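Outer membrane protein TP0453 (Treponema pallidum, PDB 3K8G) might take part in ligand transport and alters membrane permeability at acidic pH, with a hydrophobic cavity that opens when amphipathic helices move. Local coordinates at residues E31-R36 against R247-I252; D89-T94 against T108-P113; A227-H230 against R235-I238. One frame throughout, in Å; residues are numbered along the deposited sequence.

In the fold
The domain is a U-shaped beta half-barrel around a large hydrophobic cavity, and the three contacts sample its middle and its two ends. Interaction 1 joins helices 31-41 and 245-253, about 11 Å from the chain centre, with 210 residues between the two segments. Interactions 2 and 3 form in that interval, one after the other, on opposite sides of the centre; their own centres lie 43 Å apart, and each is 24 Å from that of interaction 1. Both involve outermost strands, 92-95 and 228-232 respectively. Strand 235-244 of interaction 3 runs directly into helix 245-253, so the end hairpin is linked by sequence to a helix that moves when the cavity opens.

Interaction 1: E31-R36 against R247-I252; sequences ENLISR and RLASVI
The guanidinium of Arg36, whose CB touches Ala249 across the contact, has Asn32 OD1 at its edge, almost in its plane. Arg36 NE donates to that oxygen over 3.3 Å, one helical turn back; the C=O...donor angle at Asn32 OD1 is 106°, with NE tilted from the carbonyl plane, so the bond is long and bent at the acceptor. From CG to NE the chain is extended, which carries the charged end away from Ala249 while the methylene at its base stays in the interface. Arg36 also touches Glu246, one residue ahead of the partner segment.

The apolar contact begins at the base of the same side chain. Arg36 CB meets Ala249 CB at 3.6 Å, and alpha carbons of the same two residues are 6.0 Å apart. Leu33 supplies the other point of contact: with CG anti to the backbone N (chi1 174°), its two methyls reach the neighbouring helix. Leu33 CD1 rests against the backbone N of Ala249 at 3.8 Å and its CB at 3.9 Å, and CD2 meets Leu248 CD2, also at 3.9 Å. The two leucine side chains cross at about a right angle. Phe25 touches Leu33, and Tyr200 touches both leucines, which places the pair against strands 21-26 and 199-207.

The short axes come within 9.0 Å at a crossing angle of -41°, a spacing that the small Ala249 accommodates. What holds 31-36 to 247-252 is therefore apolar and non-directional, while Arg36 and Ser35 bond within their own helix, and Arg247 NH1 reaches Leu176 O on helix 169-176. Such a joint is consistent with two amphipathic helices that both move away from helices 169-176 and 215-225 when the cavity opens.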
# COMPACT_ATOMS: atom_id res chain seq x y z
N GLU A 31 6.37 0.62 11.87
CA GLU A 31 5.34 1.24 12.70
C GLU A 31 5.20 2.74 12.52
O GLU A 31 4.08 3.25 12.38
CB GLU A 31 5.57 0.87 14.19
CG GLU A 31 5.50 -0.63 14.48
CD GLU A 31 6.85 -1.35 14.39
OE1 GLU A 31 7.83 -0.80 13.85
OE2 GLU A 31 6.94 -2.49 14.89
N ASN A 32 6.32 3.45 12.53
CA ASN A 32 6.32 4.91 12.38
C ASN A 32 5.78 5.32 11.01
O ASN A 32 4.91 6.20 10.91
CB ASN A 32 7.72 5.48 12.58
CG ASN A 32 7.80 7.00 12.30
OD1 ASN A 32 8.49 7.45 11.36
ND2 ASN A 32 7.09 7.79 13.11
N LEU A 33 6.30 4.70 9.96
CA LEU A 33 5.82 5.00 8.61
C LEU A 33 4.28 4.84 8.49
O LEU A 33 3.60 5.72 7.98
CB LEU A 33 6.51 4.10 7.58
CG LEU A 33 5.96 4.24 6.16
CD1 LEU A 33 6.37 5.62 5.66
CD2 LEU A 33 6.49 3.13 5.25
N ILE A 34 3.76 3.72 8.95
CA ILE A 34 2.33 3.44 8.82
C ILE A 34 1.53 4.45 9.66
O ILE A 34 0.51 4.96 9.22
CB ILE A 34 1.98 2.00 9.23
CG1 ILE A 34 2.62 1.00 8.26
CG2 ILE A 34 0.45 1.80 9.23
CD1 ILE A 34 2.81 -0.40 8.83
N SER A 35 2.02 4.74 10.87
CA SER A 35 1.39 5.75 11.71
C SER A 35 1.28 7.07 10.99
O SER A 35 0.22 7.68 11.00
CB SER A 35 2.14 5.94 13.04
OG SER A 35 1.85 4.84 13.89
N ARG A 36 2.37 7.52 10.36
CA ARG A 36 2.38 8.80 9.64
C ARG A 36 1.41 8.82 8.47
O ARG A 36 0.72 9.83 8.24
CB ARG A 36 3.77 9.12 9.11
CG ARG A 36 4.79 9.47 10.16
CD ARG A 36 6.15 9.74 9.50
NE ARG A 36 7.10 10.26 10.48
CZ ARG A 36 7.27 11.55 10.77
NH1 ARG A 36 6.56 12.48 10.14
NH2 ARG A 36 8.16 11.91 11.69
N ARG A 247 9.05 11.81 4.41
CA ARG A 247 8.76 12.13 3.01
C ARG A 247 8.12 10.94 2.30
O ARG A 247 7.25 11.13 1.46
CB ARG A 247 9.98 12.63 2.23
CG ARG A 247 9.61 13.82 1.33
CD ARG A 247 10.74 14.32 0.43
NE ARG A 247 10.48 13.85 -0.92
CZ ARG A 247 11.27 13.02 -1.59
NH1 ARG A 247 10.92 12.65 -2.80
NH2 ARG A 247 12.40 12.57 -1.06
N LEU A 248 8.55 9.73 2.65
CA LEU A 248 7.94 8.52 2.11
C LEU A 248 6.45 8.48 2.41
O LEU A 248 5.64 8.19 1.53
CB LEU A 248 8.65 7.26 2.61
CG LEU A 248 8.11 5.89 2.15
CD1 LEU A 248 8.06 5.80 0.62
CD2 LEU A 248 8.96 4.73 2.75
N ALA A 249 6.09 8.80 3.65
CA ALA A 249 4.69 8.82 4.09
C ALA A 249 3.82 9.80 3.29
O ALA A 249 2.69 9.48 2.91
CB ALA A 249 4.60 9.11 5.60
N SER A 250 4.39 10.99 3.07
CA SER A 250 3.79 12.06 2.27
C SER A 250 3.61 11.65 0.79
O SER A 250 2.54 11.82 0.22
CB SER A 250 4.66 13.31 2.39
OG SER A 250 4.34 14.27 1.40
N VAL A 251 4.67 11.10 0.19
CA VAL A 251 4.60 10.53 -1.18
C VAL A 251 3.42 9.53 -1.32
O VAL A 251 2.62 9.60 -2.28
CB VAL A 251 5.96 9.86 -1.59
CG1 VAL A 251 5.80 9.02 -2.86
CG2 VAL A 251 7.04 10.93 -1.80
N ILE A 252 3.30 8.61 -0.38
CA ILE A 252 2.20 7.65 -0.43
C ILE A 252 0.81 8.28 -0.20
O ILE A 252 -0.17 7.92 -0.87
CB ILE A 252 2.46 6.49 0.58
CG1 ILE A 252 3.69 5.70 0.11
CG2 ILE A 252 1.22 5.63 0.72
CD1 ILE A 252 4.17 4.62 1.06

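Interaction 2: D89-T94 against T108-P113; sequences DGWAST and TDVSIP
Trp91 reaches Val110 and Thr108 across an antiparallel meander in which strand 101-104 lies between strands 92-95 and 108-114. The segments therefore do not pair directly: Ala92 and Thr94 bond through their backbones to Glu104 and Tyr102, and Val110 to Tyr103. Their closest alpha carbons, those of Trp91 and Asp109, are still 8.9 Å apart, and the indole has to span the central strand.

The tight part of the contact is at the far corner of the six-membered ring. Trp91 CH2 meets Val110 CG2 at 3.7 Å, the two side chains crossing obliquely. Val110 places this methyl beside its backbone N, with CG1 anti to that N (chi1 -177°). Next to it, CZ3 comes to 3.6 Å from Thr108 O, which itself accepts a hydrogen bond from Ser105 OG. Phe85 adds an edge-to-face ring contact with the tryptophan and also touches Val110, while Val120 lies against both Thr108 and Val110. At the other end of the indole, NE1 makes a weak hydrogen bond to Asp46 OD1.

The loose side is the edge of the meander. Asp89, Gly90, Ala92, Ser93 and Thr94 are all exposed and leave Trp91 as the single residue of their segment that touches 108-113. Thr108 is intermediate: partly exposed, its side chain is about 4 Å from a bound methylpentanediol, probably from the crystallisation liquor. Its methyl packs more loosely, Thr108 CG2 lying 4.2 Å from Trp91 CH2.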
# COMPACT_ATOMS: atom_id res chain seq x y z
N ASP A 89 -17.80 8.25 17.98
CA ASP A 89 -16.70 8.60 17.09
C ASP A 89 -17.17 8.74 15.64
O ASP A 89 -16.37 8.99 14.74
CB ASP A 89 -15.54 7.61 17.22
CG ASP A 89 -14.65 7.91 18.42
OD1 ASP A 89 -14.56 9.10 18.79
OD2 ASP A 89 -14.06 6.97 19.00
N GLY A 90 -18.49 8.61 15.45
CA GLY A 90 -19.10 8.76 14.13
C GLY A 90 -19.14 7.48 13.32
O GLY A 90 -19.20 7.54 12.08
N TRP A 91 -19.10 6.33 14.00
CA TRP A 91 -19.19 5.00 13.39
C TRP A 91 -20.60 4.45 13.45
O TRP A 91 -21.18 4.38 14.53
CB TRP A 91 -18.29 3.98 14.11
CG TRP A 91 -16.87 4.20 13.96
CD1 TRP A 91 -16.03 4.77 14.89
CD2 TRP A 91 -16.07 3.88 12.82
NE1 TRP A 91 -14.75 4.81 14.38
CE2 TRP A 91 -14.74 4.27 13.12
CE3 TRP A 91 -16.34 3.29 11.56
CZ2 TRP A 91 -13.68 4.11 12.21
CZ3 TRP A 91 -15.27 3.11 10.66
CH2 TRP A 91 -13.96 3.52 10.99
N ALA A 92 -21.14 4.05 12.30
CA ALA A 92 -22.44 3.39 12.27
C ALA A 92 -22.23 1.95 11.89
O ALA A 92 -21.41 1.65 11.01
CB ALA A 92 -23.36 4.06 11.28
N SER A 93 -22.93 1.05 12.57
CA SER A 93 -22.83 -0.38 12.30
C SER A 93 -24.06 -0.88 11.55
O SER A 93 -25.17 -0.38 11.75
CB SER A 93 -22.65 -1.15 13.59
OG SER A 93 -23.84 -1.10 14.36
N THR A 94 -23.85 -1.89 10.70
CA THR A 94 -24.93 -2.54 9.96
C THR A 94 -24.70 -4.05 9.93
O THR A 94 -23.56 -4.53 9.81
CB THR A 94 -25.07 -2.01 8.50
OG1 THR A 94 -24.95 -0.58 8.49
CG2 THR A 94 -26.42 -2.39 7.90
N THR A 108 -14.42 6.26 5.75
CA THR A 108 -13.85 4.95 6.06
C THR A 108 -14.88 3.89 6.40
O THR A 108 -15.77 4.13 7.24
CB THR A 108 -12.80 5.05 7.18
OG1 THR A 108 -11.90 6.11 6.89
CG2 THR A 108 -11.98 3.75 7.28
N ASP A 109 -14.80 2.74 5.72
CA ASP A 109 -15.59 1.57 6.04
C ASP A 109 -14.68 0.43 6.50
O ASP A 109 -13.59 0.24 5.97
CB ASP A 109 -16.45 1.18 4.84
CG ASP A 109 -17.25 2.38 4.31
OD1 ASP A 109 -17.82 3.13 5.16
OD2 ASP A 109 -17.26 2.62 3.09
N VAL A 110 -15.11 -0.30 7.52
CA VAL A 110 -14.28 -1.32 8.11
C VAL A 110 -15.13 -2.53 8.40
O VAL A 110 -16.27 -2.42 8.90
CB VAL A 110 -13.56 -0.86 9.41
CG1 VAL A 110 -12.63 -1.97 9.96
CG2 VAL A 110 -12.78 0.45 9.20
N SER A 111 -14.55 -3.69 8.12
CA SER A 111 -15.13 -4.96 8.52
C SER A 111 -14.07 -5.83 9.13
O SER A 111 -12.90 -5.76 8.72
CB SER A 111 -15.66 -5.72 7.28
OG SER A 111 -16.49 -6.75 7.77
N ILE A 112 -14.47 -6.67 10.08
CA ILE A 112 -13.56 -7.68 10.62
C ILE A 112 -14.27 -9.01 10.37
O ILE A 112 -14.96 -9.54 11.25
CB ILE A 112 -13.27 -7.50 12.15
CG1 ILE A 112 -12.91 -6.06 12.51
CG2 ILE A 112 -12.18 -8.49 12.61
CD1 ILE A 112 -11.62 -5.58 11.96
N PRO A 113 -14.12 -9.55 9.16
CA PRO A 113 -15.01 -10.67 8.80
C PRO A 113 -14.65 -12.01 9.44
O PRO A 113 -15.41 -12.97 9.29
CB PRO A 113 -14.92 -10.73 7.27
CG PRO A 113 -13.71 -9.97 6.89
CD PRO A 113 -13.25 -9.14 8.05

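Interaction 3: A227-H230 against R235-I238; sequences AHIH and RLII
His230 swings its ring over Ile237 through its first torsion: CG sits between the backbone N and the carbonyl carbon, the crowded position (chi1 54°). The imidazole is thereby laid across the neighbouring strand, and Ile237 CB comes over one ring face, 3.9 Å from the centroid and only 17° off the normal, in a CH-pi contact. Ile237 CG2 touches the His230 ring at NE2, 3.7 Å away. The ring is also tied from its polar side, since NE2 is hydrogen-bonded to Glu239 OE2, a bond that should limit rotation about the CB-CG axis.

Beneath this contact the two residues form an antiparallel hydrogen-bonded pair. His230 N donates to Ile237 O at 2.9 Å, and Ile237 N returns a bond of 2.8 Å to His230 O. The adjoining non-hydrogen-bonded pair, Ile229 with Ile238, brings the alpha carbons to 4.6 Å, and Ile229 CA makes a CA-H...O contact with Ile237 O.

Between the two segments, the side-chain contacts on the face bearing Ile229 and Ile238 are apolar. Those two isoleucines lie side by side and point the same way, CG1 to CG1 at 4.0 Å. Leu236 extends the patch, its CD1 meeting Ile229 CG2 at 3.7 Å, and Ala227 CB touches Ile238 CG2 at the other end. Helix 215-225 packs on this face through Gln218, Ile221 and Ser222 against Ile229 and Leu225 against Ile238.

Strand 235-244 also bonds to strand 199-207 on its other side, through Leu236 and Ile238, leaving 228-232 outermost within the chain: the arrangement is a beta hairpin whose outer strand forms one edge of the half-barrel.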
# COMPACT_ATOMS: atom_id res chain seq x y z
N ALA A 227 22.99 7.19 -5.10
CA ALA A 227 22.61 5.79 -5.27
C ALA A 227 23.35 5.18 -6.45
O ALA A 227 23.80 5.89 -7.35
CB ALA A 227 21.10 5.68 -5.48
N HIS A 228 23.49 3.86 -6.45
CA HIS A 228 24.05 3.14 -7.59
C HIS A 228 22.95 2.90 -8.63
O HIS A 228 21.86 2.41 -8.32
CB HIS A 228 24.69 1.84 -7.12
CG HIS A 228 25.89 2.03 -6.25
ND1 HIS A 228 26.91 1.10 -6.15
CD2 HIS A 228 26.26 3.07 -5.45
CE1 HIS A 228 27.83 1.55 -5.32
NE2 HIS A 228 27.47 2.74 -4.88
N ILE A 229 23.24 3.26 -9.88
CA ILE A 229 22.26 3.19 -10.95
C ILE A 229 22.83 2.41 -12.11
O ILE A 229 23.99 2.61 -12.48
CB ILE A 229 21.81 4.60 -11.38
CG1 ILE A 229 21.12 5.30 -10.21
CG2 ILE A 229 20.88 4.54 -12.61
CD1 ILE A 229 20.46 6.64 -10.53
N HIS A 230 22.04 1.50 -12.66
CA HIS A 230 22.40 0.87 -13.94
C HIS A 230 21.17 0.50 -14.76
O HIS A 230 20.05 0.40 -14.22
CB HIS A 230 23.27 -0.37 -13.72
CG HIS A 230 22.67 -1.37 -12.78
ND1 HIS A 230 22.13 -2.56 -13.21
CD2 HIS A 230 22.57 -1.38 -11.43
CE1 HIS A 230 21.70 -3.25 -12.17
NE2 HIS A 230 21.97 -2.56 -11.08
N ARG A 235 15.07 -1.84 -18.39
CA ARG A 235 14.76 -1.41 -17.03
C ARG A 235 15.89 -0.61 -16.37
O ARG A 235 17.05 -1.06 -16.36
CB ARG A 235 14.46 -2.61 -16.14
CG ARG A 235 13.18 -3.35 -16.47
CD ARG A 235 12.99 -4.49 -15.48
NE ARG A 235 14.17 -5.35 -15.39
CZ ARG A 235 14.68 -5.86 -14.26
NH1 ARG A 235 14.14 -5.59 -13.07
NH2 ARG A 235 15.77 -6.62 -14.33
N LEU A 236 15.53 0.55 -15.83
CA LEU A 236 16.43 1.35 -15.02
C LEU A 236 16.38 0.84 -13.59
O LEU A 236 15.31 0.79 -12.98
CB LEU A 236 15.99 2.81 -15.06
CG LEU A 236 16.94 3.78 -14.34
CD1 LEU A 236 18.24 3.91 -15.14
CD2 LEU A 236 16.26 5.13 -14.13
N ILE A 237 17.54 0.48 -13.05
CA ILE A 237 17.66 -0.02 -11.68
C ILE A 237 18.39 1.00 -10.83
O ILE A 237 19.49 1.44 -11.18
CB ILE A 237 18.43 -1.35 -11.63
CG1 ILE A 237 17.93 -2.31 -12.72
CG2 ILE A 237 18.43 -1.95 -10.20
CD1 ILE A 237 16.59 -2.94 -12.44
N ILE A 238 17.76 1.38 -9.73
CA ILE A 238 18.34 2.27 -8.75
C ILE A 238 18.45 1.48 -7.48
O ILE A 238 17.46 0.93 -6.98
CB ILE A 238 17.48 3.53 -8.54
CG1 ILE A 238 17.29 4.25 -9.89
CG2 ILE A 238 18.13 4.44 -7.47
CD1 ILE A 238 16.43 5.50 -9.84